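Local structure of thioredoxin family protein (1Z6N) at residues A[2-7]-A[113-118]; A[26-31]-A[68-73]; A[102-107]-A[121-126]. The protein is of unknown function but belongs to the thioredoxin family and can bind magnesium. All blocks are in the same frame, centred on the assembly; numbering follows the deposited sequence.

Interaction 1. Residues A[2-7]-A[113-118]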
ATOM      1  N   ALA A   2       8.927 -19.193  -1.759  1.00 14.88           N
ATOM      2  CA  ALA A   2       8.757 -18.518  -3.057  1.00 13.38           C
ATOM      3  C   ALA A   2       9.594 -17.239  -3.085  1.00 12.65           C
ATOM      4  O   ALA A   2       9.703 -16.565  -2.060  1.00 13.84           O
ATOM      5  CB  ALA A   2       7.286 -18.199  -3.330  1.00 13.29           C
ATOM      6  N   SER A   3      10.187 -16.912  -4.236  1.00 11.34           N
ATOM      7  CA  SER A   3      10.923 -15.647  -4.355  1.00  9.85           C
ATOM      8  C   SER A   3       9.923 -14.486  -4.358  1.00  9.93           C
ATOM      9  O   SER A   3       8.732 -14.670  -4.639  1.00 10.12           O
ATOM     10  CB  SER A   3      11.763 -15.605  -5.631  1.00 10.41           C
ATOM     11  OG  SER A   3      10.896 -15.570  -6.769  1.00  9.82           O
ATOM     12  N   TYR A   4      10.400 -13.277  -4.076  1.00  9.61           N
ATOM     13  CA  TYR A   4       9.533 -12.110  -4.207  1.00  8.89           C
ATOM     14  C   TYR A   4       9.022 -11.956  -5.644  1.00  8.73           C
ATOM     15  O   TYR A   4       7.878 -11.533  -5.866  1.00  9.12           O
ATOM     16  CB  TYR A   4      10.253 -10.830  -3.786  1.00  9.00           C
ATOM     17  CG  TYR A   4      10.536 -10.760  -2.303  1.00  8.65           C
ATOM     18  CD1 TYR A   4       9.531 -10.962  -1.375  1.00  9.13           C
ATOM     19  CD2 TYR A   4      11.811 -10.471  -1.836  1.00 10.03           C
ATOM     20  CE1 TYR A   4       9.776 -10.890  -0.003  1.00  9.73           C
ATOM     21  CE2 TYR A   4      12.077 -10.391  -0.464  1.00 10.92           C
ATOM     22  CZ  TYR A   4      11.053 -10.599   0.446  1.00 10.28           C
ATOM     23  OH  TYR A   4      11.287 -10.539   1.799  1.00 10.71           O
ATOM     24  N   ALA A   5       9.862 -12.295  -6.622  1.00  8.66           N
ATOM     25  CA  ALA A   5       9.438 -12.229  -8.034  1.00  8.30           C
ATOM     26  C   ALA A   5       8.280 -13.181  -8.294  1.00  8.49           C
ATOM     27  O   ALA A   5       7.308 -12.805  -8.941  1.00  9.13           O
ATOM     28  CB  ALA A   5      10.616 -12.520  -8.965  1.00  8.67           C
ATOM     29  N   GLU A   6       8.374 -14.394  -7.750  1.00  8.62           N
ATOM     30  CA  GLU A   6       7.313 -15.393  -7.902  1.00  9.62           C
ATOM     31  C   GLU A   6       6.007 -14.943  -7.240  1.00  8.50           C
ATOM     32  O   GLU A   6       4.915 -15.086  -7.812  1.00  8.63           O
ATOM     33  CB  GLU A   6       7.764 -16.755  -7.351  1.00  9.31           C
ATOM     34  CG  GLU A   6       8.806 -17.408  -8.247  1.00 11.82           C
ATOM     35  CD  GLU A   6       9.416 -18.669  -7.675  1.00 12.52           C
ATOM     36  OE1 GLU A   6       9.478 -18.837  -6.436  1.00 12.64           O
ATOM     37  OE2 GLU A   6       9.869 -19.507  -8.493  1.00 18.71           O
ATOM     38  N   LEU A   7       6.117 -14.384  -6.036  1.00  8.24           N
ATOM     39  CA  LEU A   7       4.937 -13.882  -5.335  1.00  7.95           C
ATOM     40  C   LEU A   7       4.344 -12.678  -6.038  1.00  8.58           C
ATOM     41  O   LEU A   7       3.125 -12.586  -6.217  1.00  8.28           O
ATOM     42  CB  LEU A   7       5.292 -13.483  -3.899  1.00  7.88           C
ATOM     43  CG  LEU A   7       5.701 -14.669  -3.014  1.00  8.32           C
ATOM     44  CD1 LEU A   7       6.264 -14.178  -1.688  1.00 11.15           C
ATOM     45  CD2 LEU A   7       4.482 -15.590  -2.773  1.00  8.58           C
ATOM     46  N   LEU A 113       0.158  -5.418   4.473  1.00  7.75           N
ATOM     47  CA  LEU A 113       1.601  -5.480   4.568  1.00  8.17           C
ATOM     48  C   LEU A 113       2.133  -5.123   3.186  1.00  8.46           C
ATOM     49  O   LEU A 113       1.823  -5.813   2.213  1.00  9.08           O
ATOM     50  CB  LEU A 113       2.036  -6.898   4.971  1.00  8.51           C
ATOM     51  CG  LEU A 113       3.534  -7.213   4.885  1.00 10.05           C
ATOM     52  CD1 LEU A 113       4.313  -6.333   5.863  1.00  9.70           C
ATOM     53  CD2 LEU A 113       3.802  -8.706   5.162  1.00 11.53           C
ATOM     54  N   VAL A 114       2.913  -4.045   3.106  1.00  8.06           N
ATOM     55  CA  VAL A 114       3.404  -3.557   1.839  1.00  7.93           C
ATOM     56  C   VAL A 114       4.928  -3.642   1.834  1.00  8.26           C
ATOM     57  O   VAL A 114       5.596  -2.946   2.598  1.00  8.65           O
ATOM     58  CB  VAL A 114       2.964  -2.098   1.580  1.00  8.90           C
ATOM     59  CG1 VAL A 114       3.482  -1.614   0.244  1.00  9.28           C
ATOM     60  CG2 VAL A 114       1.422  -1.972   1.615  1.00  8.27           C
ATOM     61  N   LEU A 115       5.458  -4.494   0.965  1.00  7.86           N
ATOM     62  CA  LEU A 115       6.907  -4.623   0.816  1.00  7.72           C
ATOM     63  C   LEU A 115       7.351  -3.808  -0.389  1.00  7.63           C
ATOM     64  O   LEU A 115       6.845  -4.008  -1.494  1.00  7.94           O
ATOM     65  CB  LEU A 115       7.281  -6.100   0.648  1.00  7.85           C
ATOM     66  CG  LEU A 115       6.796  -7.036   1.769  1.00  8.90           C
ATOM     67  CD1 LEU A 115       7.278  -8.452   1.449  1.00  9.69           C
ATOM     68  CD2 LEU A 115       7.317  -6.597   3.136  1.00 10.37           C
ATOM     69  N   VAL A 116       8.272  -2.872  -0.169  1.00  7.83           N
ATOM     70  CA  VAL A 116       8.756  -1.999  -1.230  1.00  8.76           C
ATOM     71  C   VAL A 116      10.010  -2.618  -1.812  1.00  9.21           C
ATOM     72  O   VAL A 116      11.010  -2.797  -1.098  1.00  9.32           O
ATOM     73  CB  VAL A 116       9.056  -0.578  -0.696  1.00  9.08           C
ATOM     74  CG1 VAL A 116       9.531   0.331  -1.823  1.00 10.89           C
ATOM     75  CG2 VAL A 116       7.814  -0.011  -0.012  1.00 11.01           C
ATOM     76  N   LEU A 117       9.943  -2.970  -3.090  1.00  8.81           N
ATOM     77  CA  LEU A 117      11.029  -3.675  -3.772  1.00  9.67           C
ATOM     78  C   LEU A 117      11.553  -2.823  -4.923  1.00  9.95           C
ATOM     79  O   LEU A 117      10.790  -2.078  -5.548  1.00  9.70           O
ATOM     80  CB  LEU A 117      10.543  -5.019  -4.315  1.00  9.91           C
ATOM     81  CG  LEU A 117       9.919  -6.026  -3.348  1.00 12.41           C
ATOM     82  CD1 LEU A 117       9.069  -7.021  -4.112  1.00 14.55           C
ATOM     83  CD2 LEU A 117      10.995  -6.787  -2.623  1.00 15.17           C
ATOM     84  N   ASP A 118      12.849  -2.925  -5.202  1.00 10.48           N
ATOM     85  CA  ASP A 118      13.405  -2.243  -6.365  1.00 11.63           C
ATOM     86  C   ASP A 118      13.269  -3.108  -7.627  1.00 13.02           C
ATOM     87  O   ASP A 118      12.626  -4.165  -7.590  1.00 13.12           O
ATOM     88  CB  ASP A 118      14.848  -1.784  -6.100  1.00 11.13           C
ATOM     89  CG  ASP A 118      15.855  -2.929  -6.053  1.00 11.38           C
ATOM     90  OD1 ASP A 118      15.500  -4.082  -6.368  1.00 11.37           O
ATOM     91  OD2 ASP A 118      17.026  -2.644  -5.706  1.00 12.76           O
TER
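Tyr4, in the first turn of helix 4-10, and Leu117 of strand 113-117 bring their CA atoms to 8.6 Å, the shortest such spacing between the two segments. One face of the Tyr4 ring is covered by Leu117, whose CD2 lies 4.2 Å from the ring centroid and 27° off its normal, a CH-pi contact. The other methyl of Leu117, CD1, rests 4.0 Å from Tyr4 CB, at the root of the ring. Two residues earlier on the strand, Leu115 CD1 meets Tyr4 CE1 obliquely at 3.8 Å. Tyr4 CG stands anti to its carbonyl carbon (chi1 -69°), which carries the ring out from the helix to the leucines, and both leucines cross the tyrosine at about a right angle. Behind Tyr4 the helix start is closed by a capping box: Glu6 N donates to Ser3 OG (3.0 Å) and Ser3 N to Glu6 OE1 (3.0 Å), the latter on the anti side of the carboxylate and 31° out of its plane. Tyr4 is also in cation-pi contact with Arg103. The N-terminal helix packs on the mixed sheet of this thioredoxin-like domain, reaching Leu59 of strand 56-61 and Leu123 of strand 123-128, while Val116 packs against helix 151-164.

Interaction 2. Residues A[26-31]-A[68-73]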
ATOM      1  N   GLN A  26     -16.221  -2.428  -2.238  1.00  8.51           N
ATOM      2  CA  GLN A  26     -15.899  -1.690  -3.458  1.00  8.12           C
ATOM      3  C   GLN A  26     -16.289  -0.221  -3.327  1.00  8.27           C
ATOM      4  O   GLN A  26     -15.551   0.645  -3.766  1.00  8.66           O
ATOM      5  CB  GLN A  26     -16.596  -2.290  -4.673  1.00  8.98           C
ATOM      6  CG  GLN A  26     -16.187  -3.727  -4.972  1.00 10.12           C
ATOM      7  CD  GLN A  26     -17.015  -4.315  -6.092  1.00 16.00           C
ATOM      8  OE1 GLN A  26     -17.596  -3.587  -6.912  1.00 20.32           O
ATOM      9  NE2 GLN A  26     -17.131  -5.626  -6.112  1.00 16.47           N
ATOM     10  N   GLY A  27     -17.445   0.031  -2.718  1.00  8.23           N
ATOM     11  CA  GLY A  27     -17.933   1.400  -2.516  1.00  8.09           C
ATOM     12  C   GLY A  27     -16.986   2.180  -1.624  1.00  8.62           C
ATOM     13  O   GLY A  27     -16.660   3.342  -1.912  1.00  8.90           O
ATOM     14  N   ALA A  28     -16.532   1.538  -0.543  1.00  8.63           N
ATOM     15  CA  ALA A  28     -15.626   2.195   0.410  1.00  8.99           C
ATOM     16  C   ALA A  28     -14.337   2.605  -0.300  1.00  9.23           C
ATOM     17  O   ALA A  28     -13.856   3.726  -0.159  1.00  9.79           O
ATOM     18  CB  ALA A  28     -15.329   1.277   1.604  1.00 10.42           C
ATOM     19  N   VAL A  29     -13.775   1.680  -1.077  1.00  8.55           N
ATOM     20  CA  VAL A  29     -12.577   1.976  -1.856  1.00  9.01           C
ATOM     21  C   VAL A  29     -12.806   3.137  -2.837  1.00  8.96           C
ATOM     22  O   VAL A  29     -11.985   4.048  -2.927  1.00  9.23           O
ATOM     23  CB  VAL A  29     -12.064   0.725  -2.607  1.00  9.17           C
ATOM     24  CG1 VAL A  29     -11.042   1.122  -3.672  1.00 10.71           C
ATOM     25  CG2 VAL A  29     -11.501  -0.268  -1.600  1.00 10.88           C
ATOM     26  N   ALA A  30     -13.918   3.093  -3.577  1.00  8.35           N
ATOM     27  CA  ALA A  30     -14.271   4.154  -4.529  1.00  8.71           C
ATOM     28  C   ALA A  30     -14.314   5.520  -3.865  1.00  8.49           C
ATOM     29  O   ALA A  30     -13.875   6.518  -4.449  1.00  9.70           O
ATOM     30  CB  ALA A  30     -15.605   3.860  -5.181  1.00  8.55           C
ATOM     31  N   ARG A  31     -14.868   5.569  -2.658  1.00  8.59           N
ATOM     32  CA  ARG A  31     -15.025   6.839  -1.946  1.00  9.39           C
ATOM     33  C   ARG A  31     -13.709   7.348  -1.358  1.00  9.54           C
ATOM     34  O   ARG A  31     -13.457   8.550  -1.379  1.00  9.85           O
ATOM     35  CB  ARG A  31     -16.101   6.732  -0.875  1.00  9.46           C
ATOM     36  CG  ARG A  31     -17.495   6.649  -1.472  1.00 11.19           C
ATOM     37  CD  ARG A  31     -18.579   6.675  -0.414  1.00 12.16           C
ATOM     38  NE  ARG A  31     -18.425   5.575   0.541  1.00 15.22           N
ATOM     39  CZ  ARG A  31     -18.985   4.375   0.413  1.00 14.73           C
ATOM     40  NH1 ARG A  31     -19.731   4.073  -0.644  1.00 13.34           N
ATOM     41  NH2 ARG A  31     -18.783   3.464   1.358  1.00 16.40           N
ATOM     42  N   ASP A  68      -8.301  -1.147   6.749  1.00  7.57           N
ATOM     43  CA  ASP A  68      -6.952  -0.612   6.581  1.00  7.81           C
ATOM     44  C   ASP A  68      -6.453  -0.857   5.152  1.00  7.51           C
ATOM     45  O   ASP A  68      -5.723  -0.037   4.604  1.00  8.83           O
ATOM     46  CB  ASP A  68      -5.983  -1.221   7.591  1.00  8.65           C
ATOM     47  CG  ASP A  68      -6.389  -0.931   9.005  1.00 10.46           C
ATOM     48  OD1 ASP A  68      -6.409   0.264   9.358  1.00 10.75           O
ATOM     49  OD2 ASP A  68      -6.720  -1.879   9.749  1.00 13.91           O
ATOM     50  N   CYS A  69      -6.833  -1.987   4.556  1.00  7.12           N
ATOM     51  CA  CYS A  69      -6.520  -2.236   3.141  1.00  7.95           C
ATOM     52  C   CYS A  69      -7.312  -1.316   2.221  1.00  7.90           C
ATOM     53  O   CYS A  69      -6.758  -0.766   1.267  1.00  8.75           O
ATOM     54  CB  CYS A  69      -6.798  -3.687   2.762  1.00  8.55           C
ATOM     55  SG  CYS A  69      -5.663  -4.840   3.577  1.00  9.41           S
ATOM     56  N   GLN A  70      -8.605  -1.152   2.488  1.00  6.85           N
ATOM     57  CA  GLN A  70      -9.416  -0.262   1.648  1.00  7.29           C
ATOM     58  C   GLN A  70      -8.819   1.146   1.585  1.00  7.65           C
ATOM     59  O   GLN A  70      -8.706   1.746   0.511  1.00  9.01           O
ATOM     60  CB  GLN A  70     -10.860  -0.197   2.150  1.00  7.47           C
ATOM     61  CG  GLN A  70     -11.577  -1.538   2.117  1.00  8.30           C
ATOM     62  CD  GLN A  70     -12.782  -1.563   3.023  1.00  8.79           C
ATOM     63  OE1 GLN A  70     -13.144  -0.540   3.635  1.00  9.65           O
ATOM     64  NE2 GLN A  70     -13.419  -2.727   3.124  1.00  8.30           N
ATOM     65  N   ILE A  71      -8.436   1.656   2.751  1.00  7.02           N
ATOM     66  CA  ILE A  71      -7.875   3.006   2.888  1.00  7.62           C
ATOM     67  C   ILE A  71      -6.518   3.101   2.222  1.00  7.66           C
ATOM     68  O   ILE A  71      -6.322   3.875   1.296  1.00  7.46           O
ATOM     69  CB  ILE A  71      -7.764   3.396   4.365  1.00  7.27           C
ATOM     70  CG1 ILE A  71      -9.170   3.519   4.977  1.00  7.67           C
ATOM     71  CG2 ILE A  71      -6.994   4.714   4.530  1.00  7.16           C
ATOM     72  CD1 ILE A  71      -9.207   3.479   6.507  1.00  9.47           C
ATOM     73  N   ASN A  72      -5.545   2.324   2.708  1.00  7.32           N
ATOM     74  CA  ASN A  72      -4.189   2.588   2.271  1.00  7.54           C
ATOM     75  C   ASN A  72      -3.903   2.103   0.870  1.00  7.30           C
ATOM     76  O   ASN A  72      -3.072   2.680   0.176  1.00  7.73           O
ATOM     77  CB  ASN A  72      -3.189   2.033   3.273  1.00  7.58           C
ATOM     78  CG  ASN A  72      -3.348   2.666   4.629  1.00  7.02           C
ATOM     79  OD1 ASN A  72      -3.155   3.871   4.787  1.00  7.98           O
ATOM     80  ND2 ASN A  72      -3.747   1.859   5.612  1.00  7.75           N
ATOM     81  N   LEU A  73      -4.591   1.046   0.441  1.00  7.17           N
ATOM     82  CA  LEU A  73      -4.377   0.582  -0.919  1.00  7.10           C
ATOM     83  C   LEU A  73      -5.072   1.478  -1.945  1.00  7.29           C
ATOM     84  O   LEU A  73      -4.547   1.641  -3.045  1.00  7.90           O
ATOM     85  CB  LEU A  73      -4.751  -0.891  -1.081  1.00  6.88           C
ATOM     86  CG  LEU A  73      -3.937  -1.820  -0.170  1.00  7.84           C
ATOM     87  CD1 LEU A  73      -4.344  -3.286  -0.430  1.00  8.56           C
ATOM     88  CD2 LEU A  73      -2.432  -1.629  -0.368  1.00  8.51           C
TER
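The carboxamide of Gln70 meets Ala28 with its oxygen end: Ala28 CB lies 3.5 Å from Gln70 OE1 and 4.1 Å from Gln70 CD, a methyl against the amide oxygen. Its nitrogen end is taken elsewhere, NE2 donating to the backbone oxygen of Met64, and this bond helps fix which way round the amide is turned. The other flat group near the contact, the Arg31 guanidinium, folds back along its own helix and lays one face over Gly27 O, 3.3 Å above the plane.

The two helices belong to a thioredoxin-like fold. Cys66, just before helix 67-82, and Cys69 in its first turn fit a CxxC motif of thioredoxin type, consistent with the family, and Gln70 follows directly on the second cysteine; whether the pair is redox active here is not established. Helix 23-39 packs on the first turns of that helix, the CA atoms of Val29 and Gln70 coming within 5.2 Å of each other. Gln70 fills the interface beside Ala28 and Val29, its CB and CG packing on Val29 CG2. Its CG stands anti to the carbonyl carbon (chi1 -62°) and the chain runs on extended, which carries the amide past Val29 to Ala28.

Around the pair, Gln70 also touches Glu25, and Phe14 of helix 14-19 reaches both Val29 and Leu73. The Val29 side chain is about 12 Å from that of Asp13, a residue seen to bind magnesium, though the ion is not bound to this chain in the model. Val29 contributes one methyl to the contact: CG2 sits 3.8 Å from Gln70 CB and 3.9 Å from Gln70 CG.

Interaction 3. Residues A[102-107]-A[121-126]; sequences QRLALE and FNLLGR
Arg126 reaches from its strand to the backbone oxygen of Leu104. The main hydrogen bond runs from Arg126 NH2 to Leu104 O at 2.9 Å; the acceptor lies close to the guanidinium plane, and the donor is tilted 21° from the carbonyl plane. A weak second bond joins Arg126 NH1 to the same oxygen at 3.3 Å, so two nitrogens of one guanidinium grip a single carbonyl. Water 1 adds a bridge, donating to Ala105 O (2.8 Å) and accepting weakly from Arg126 NH1. The oxygen is presented by a type I beta turn from Gln102 to Ala105, in the loop between helix 93-99 and strand 113-117. On the other side, strand 123-128 carries a classic beta bulge, Leu124 and Gly125 both facing Val116, just before Arg126.

Van der Waals contacts complete the joint. Leu104 CB lies over one guanidinium face, 3.5 Å from Arg126 NH2, while Leu106 CD2 comes to the edge, 3.7 Å from Arg126 NH1. With CG to NE extended, the arginine slides past both leucines in the opposite direction. The apolar pair is Leu104 CD2 and Leu123 CD2, 3.9 Å apart; Leu115 of strand 113-117 touches both of these leucines.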
ATOM      1  N   GLN A 102       7.844 -15.765   8.507  1.00 11.92           N
ATOM      2  CA  GLN A 102       9.136 -16.144   9.092  1.00 12.35           C
ATOM      3  C   GLN A 102      10.286 -15.430   8.393  1.00 11.92           C
ATOM      4  O   GLN A 102      11.239 -14.991   9.033  1.00 10.90           O
ATOM      5  CB  GLN A 102       9.313 -17.657   9.083  1.00 14.05           C
ATOM      6  CG  GLN A 102       8.389 -18.391  10.070  1.00 16.03           C
ATOM      7  CD  GLN A 102       8.930 -18.427  11.499  1.00 18.21           C
ATOM      8  OE1 GLN A 102       9.104 -19.499  12.079  1.00 21.25           O
ATOM      9  NE2 GLN A 102       9.184 -17.252  12.076  1.00 18.65           N
ATOM     10  N   ARG A 103      10.176 -15.303   7.077  1.00 10.63           N
ATOM     11  CA  ARG A 103      11.144 -14.584   6.272  1.00 10.77           C
ATOM     12  C   ARG A 103      11.362 -13.131   6.776  1.00  9.88           C
ATOM     13  O   ARG A 103      12.484 -12.611   6.802  1.00  9.67           O
ATOM     14  CB  ARG A 103      10.627 -14.585   4.840  1.00 12.61           C
ATOM     15  CG  ARG A 103      11.567 -13.989   3.884  1.00 13.44           C
ATOM     16  CD  ARG A 103      10.924 -13.950   2.516  1.00 13.27           C
ATOM     17  NE  ARG A 103      11.990 -13.712   1.563  1.00 14.30           N
ATOM     18  CZ  ARG A 103      11.991 -14.110   0.295  1.00 15.23           C
ATOM     19  NH1 ARG A 103      10.954 -14.784  -0.217  1.00 14.09           N
ATOM     20  NH2 ARG A 103      13.045 -13.817  -0.459  1.00 13.08           N
ATOM     21  N   LEU A 104      10.275 -12.508   7.206  1.00  9.00           N
ATOM     22  CA  LEU A 104      10.276 -11.122   7.649  1.00  8.48           C
ATOM     23  C   LEU A 104      10.379 -10.994   9.158  1.00  9.04           C
ATOM     24  O   LEU A 104      10.326  -9.873   9.670  1.00  9.67           O
ATOM     25  CB  LEU A 104       8.977 -10.430   7.192  1.00  8.67           C
ATOM     26  CG  LEU A 104       8.783 -10.333   5.673  1.00  8.64           C
ATOM     27  CD1 LEU A 104       7.360  -9.880   5.336  1.00  8.71           C
ATOM     28  CD2 LEU A 104       9.818  -9.410   4.992  1.00  9.42           C
ATOM     29  N   ALA A 105      10.499 -12.127   9.861  1.00  8.98           N
ATOM     30  CA  ALA A 105      10.556 -12.135  11.337  1.00  9.90           C
ATOM     31  C   ALA A 105       9.373 -11.379  11.961  1.00 10.36           C
ATOM     32  O   ALA A 105       9.543 -10.567  12.886  1.00 11.23           O
ATOM     33  CB  ALA A 105      11.896 -11.571  11.841  1.00 10.30           C
ATOM     34  N   LEU A 106       8.180 -11.684  11.457  1.00 11.17           N
ATOM     35  CA  LEU A 106       6.940 -11.131  12.019  1.00 11.28           C
ATOM     36  C   LEU A 106       6.263 -12.140  12.935  1.00 12.41           C
ATOM     37  O   LEU A 106       6.319 -13.328  12.677  1.00 13.37           O
ATOM     38  CB  LEU A 106       5.996 -10.715  10.888  1.00 10.52           C
ATOM     39  CG  LEU A 106       6.490  -9.509  10.094  1.00 10.71           C
ATOM     40  CD1 LEU A 106       5.699  -9.386   8.804  1.00 10.76           C
ATOM     41  CD2 LEU A 106       6.391  -8.216  10.908  1.00 12.05           C
ATOM     42  N   GLU A 107       5.638 -11.658  14.009  1.00 13.91           N
ATOM     43  CA  GLU A 107       4.882 -12.524  14.921  1.00 15.65           C
ATOM     44  C   GLU A 107       3.568 -12.991  14.281  1.00 15.30           C
ATOM     45  O   GLU A 107       3.103 -14.100  14.536  1.00 16.41           O
ATOM     46  CB  GLU A 107       4.572 -11.797  16.239  1.00 15.66           C
ATOM     47  CG  GLU A 107       5.778 -11.503  17.131  1.00 17.53           C
ATOM     48  CD  GLU A 107       5.366 -11.010  18.515  1.00 18.41           C
ATOM     49  OE1 GLU A 107       6.083 -10.159  19.090  1.00 22.70           O
ATOM     50  OE2 GLU A 107       4.322 -11.474  19.032  1.00 22.64           O
ATOM     51  N   PHE A 121      14.173  -6.699  -7.339  1.00 15.44           N
ATOM     52  CA  PHE A 121      13.459  -7.355  -6.233  1.00 14.97           C
ATOM     53  C   PHE A 121      14.238  -7.372  -4.916  1.00 14.09           C
ATOM     54  O   PHE A 121      14.041  -8.266  -4.098  1.00 13.96           O
ATOM     55  CB  PHE A 121      13.000  -8.770  -6.609  1.00 15.57           C
ATOM     56  CG  PHE A 121      11.954  -8.791  -7.664  1.00 16.72           C
ATOM     57  CD1 PHE A 121      10.619  -8.599  -7.334  1.00 17.47           C
ATOM     58  CD2 PHE A 121      12.305  -8.975  -9.000  1.00 18.99           C
ATOM     59  CE1 PHE A 121       9.643  -8.608  -8.312  1.00 18.09           C
ATOM     60  CE2 PHE A 121      11.333  -8.987  -9.990  1.00 20.01           C
ATOM     61  CZ  PHE A 121      10.002  -8.805  -9.647  1.00 17.72           C
ATOM     62  N   ASN A 122      15.124  -6.395  -4.718  1.00 12.74           N
ATOM     63  CA  ASN A 122      15.718  -6.169  -3.405  1.00 11.98           C
ATOM     64  C   ASN A 122      14.673  -5.506  -2.530  1.00 11.22           C
ATOM     65  O   ASN A 122      13.979  -4.594  -2.980  1.00 11.09           O
ATOM     66  CB  ASN A 122      16.948  -5.250  -3.461  1.00 12.03           C
ATOM     67  CG  ASN A 122      18.044  -5.780  -4.352  1.00 13.96           C
ATOM     68  OD1 ASN A 122      18.516  -5.070  -5.236  1.00 16.99           O
ATOM     69  ND2 ASN A 122      18.476  -7.008  -4.112  1.00 15.30           N
ATOM     70  N   LEU A 123      14.556  -5.980  -1.293  1.00  9.74           N
ATOM     71  CA  LEU A 123      13.624  -5.424  -0.324  1.00  9.40           C
ATOM     72  C   LEU A 123      14.186  -4.149   0.299  1.00  9.17           C
ATOM     73  O   LEU A 123      15.226  -4.175   0.984  1.00  9.14           O
ATOM     74  CB  LEU A 123      13.329  -6.459   0.761  1.00  9.20           C
ATOM     75  CG  LEU A 123      12.397  -6.049   1.900  1.00 10.44           C
ATOM     76  CD1 LEU A 123      11.019  -5.712   1.372  1.00 10.70           C
ATOM     77  CD2 LEU A 123      12.311  -7.176   2.924  1.00 10.76           C
ATOM     78  N   LEU A 124      13.504  -3.035   0.069  1.00  8.57           N
ATOM     79  CA  LEU A 124      13.975  -1.734   0.535  1.00  8.48           C
ATOM     80  C   LEU A 124      13.368  -1.326   1.868  1.00  8.64           C
ATOM     81  O   LEU A 124      13.974  -0.549   2.619  1.00  9.23           O
ATOM     82  CB  LEU A 124      13.671  -0.657  -0.517  1.00  8.79           C
ATOM     83  CG  LEU A 124      14.139  -0.921  -1.955  1.00 10.14           C
ATOM     84  CD1 LEU A 124      13.774   0.253  -2.860  1.00 12.19           C
ATOM     85  CD2 LEU A 124      15.630  -1.194  -2.027  1.00 11.55           C
ATOM     86  N   GLY A 125      12.156  -1.816   2.148  1.00  8.19           N
ATOM     87  CA  GLY A 125      11.485  -1.486   3.389  1.00  8.79           C
ATOM     88  C   GLY A 125      10.042  -1.930   3.358  1.00  8.95           C
ATOM     89  O   GLY A 125       9.610  -2.578   2.399  1.00  8.63           O
ATOM     90  N   ARG A 126       9.318  -1.576   4.419  1.00  9.58           N
ATOM     91  CA  ARG A 126       7.948  -2.030   4.616  1.00 10.09           C
ATOM     92  C   ARG A 126       7.051  -0.923   5.122  1.00 10.00           C
ATOM     93  O   ARG A 126       7.473  -0.077   5.937  1.00  9.21           O
ATOM     94  CB  ARG A 126       7.885  -3.116   5.694  1.00 11.59           C
ATOM     95  CG  ARG A 126       8.909  -4.179   5.640  1.00 13.98           C
ATOM     96  CD  ARG A 126       8.947  -4.844   6.995  1.00 13.97           C
ATOM     97  NE  ARG A 126       9.993  -5.849   7.037  1.00 14.51           N
ATOM     98  CZ  ARG A 126      10.075  -6.794   7.966  1.00 15.30           C
ATOM     99  NH1 ARG A 126       9.167  -6.865   8.928  1.00 15.59           N
ATOM    100  NH2 ARG A 126      11.060  -7.670   7.915  1.00 15.78           N
TER
HETATM  101  O   HOH W   1      10.187  -8.033  11.886  1.00 23.28           O

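In the fold
From the N terminus, the start of helix 4-10 is held to strand 113-117 by interaction 1, which closes a loop of about a hundred residues. Interaction 2 is nested inside that loop, joining helix 23-39 to helix 67-82 on the opposite side of the chain's centre, with the centres of the two contacts about 22 Å apart. Interaction 3 opens at 102-107, before strand 113-117, and closes at 121-126 after it, so it crosses interaction 1; interaction 2 has closed before it begins. Interactions 1 and 3 touch through the antiparallel neighbours 113-117 and 123-128. Together they tie the N-terminal helix, the loop and the sheet edge into one corner.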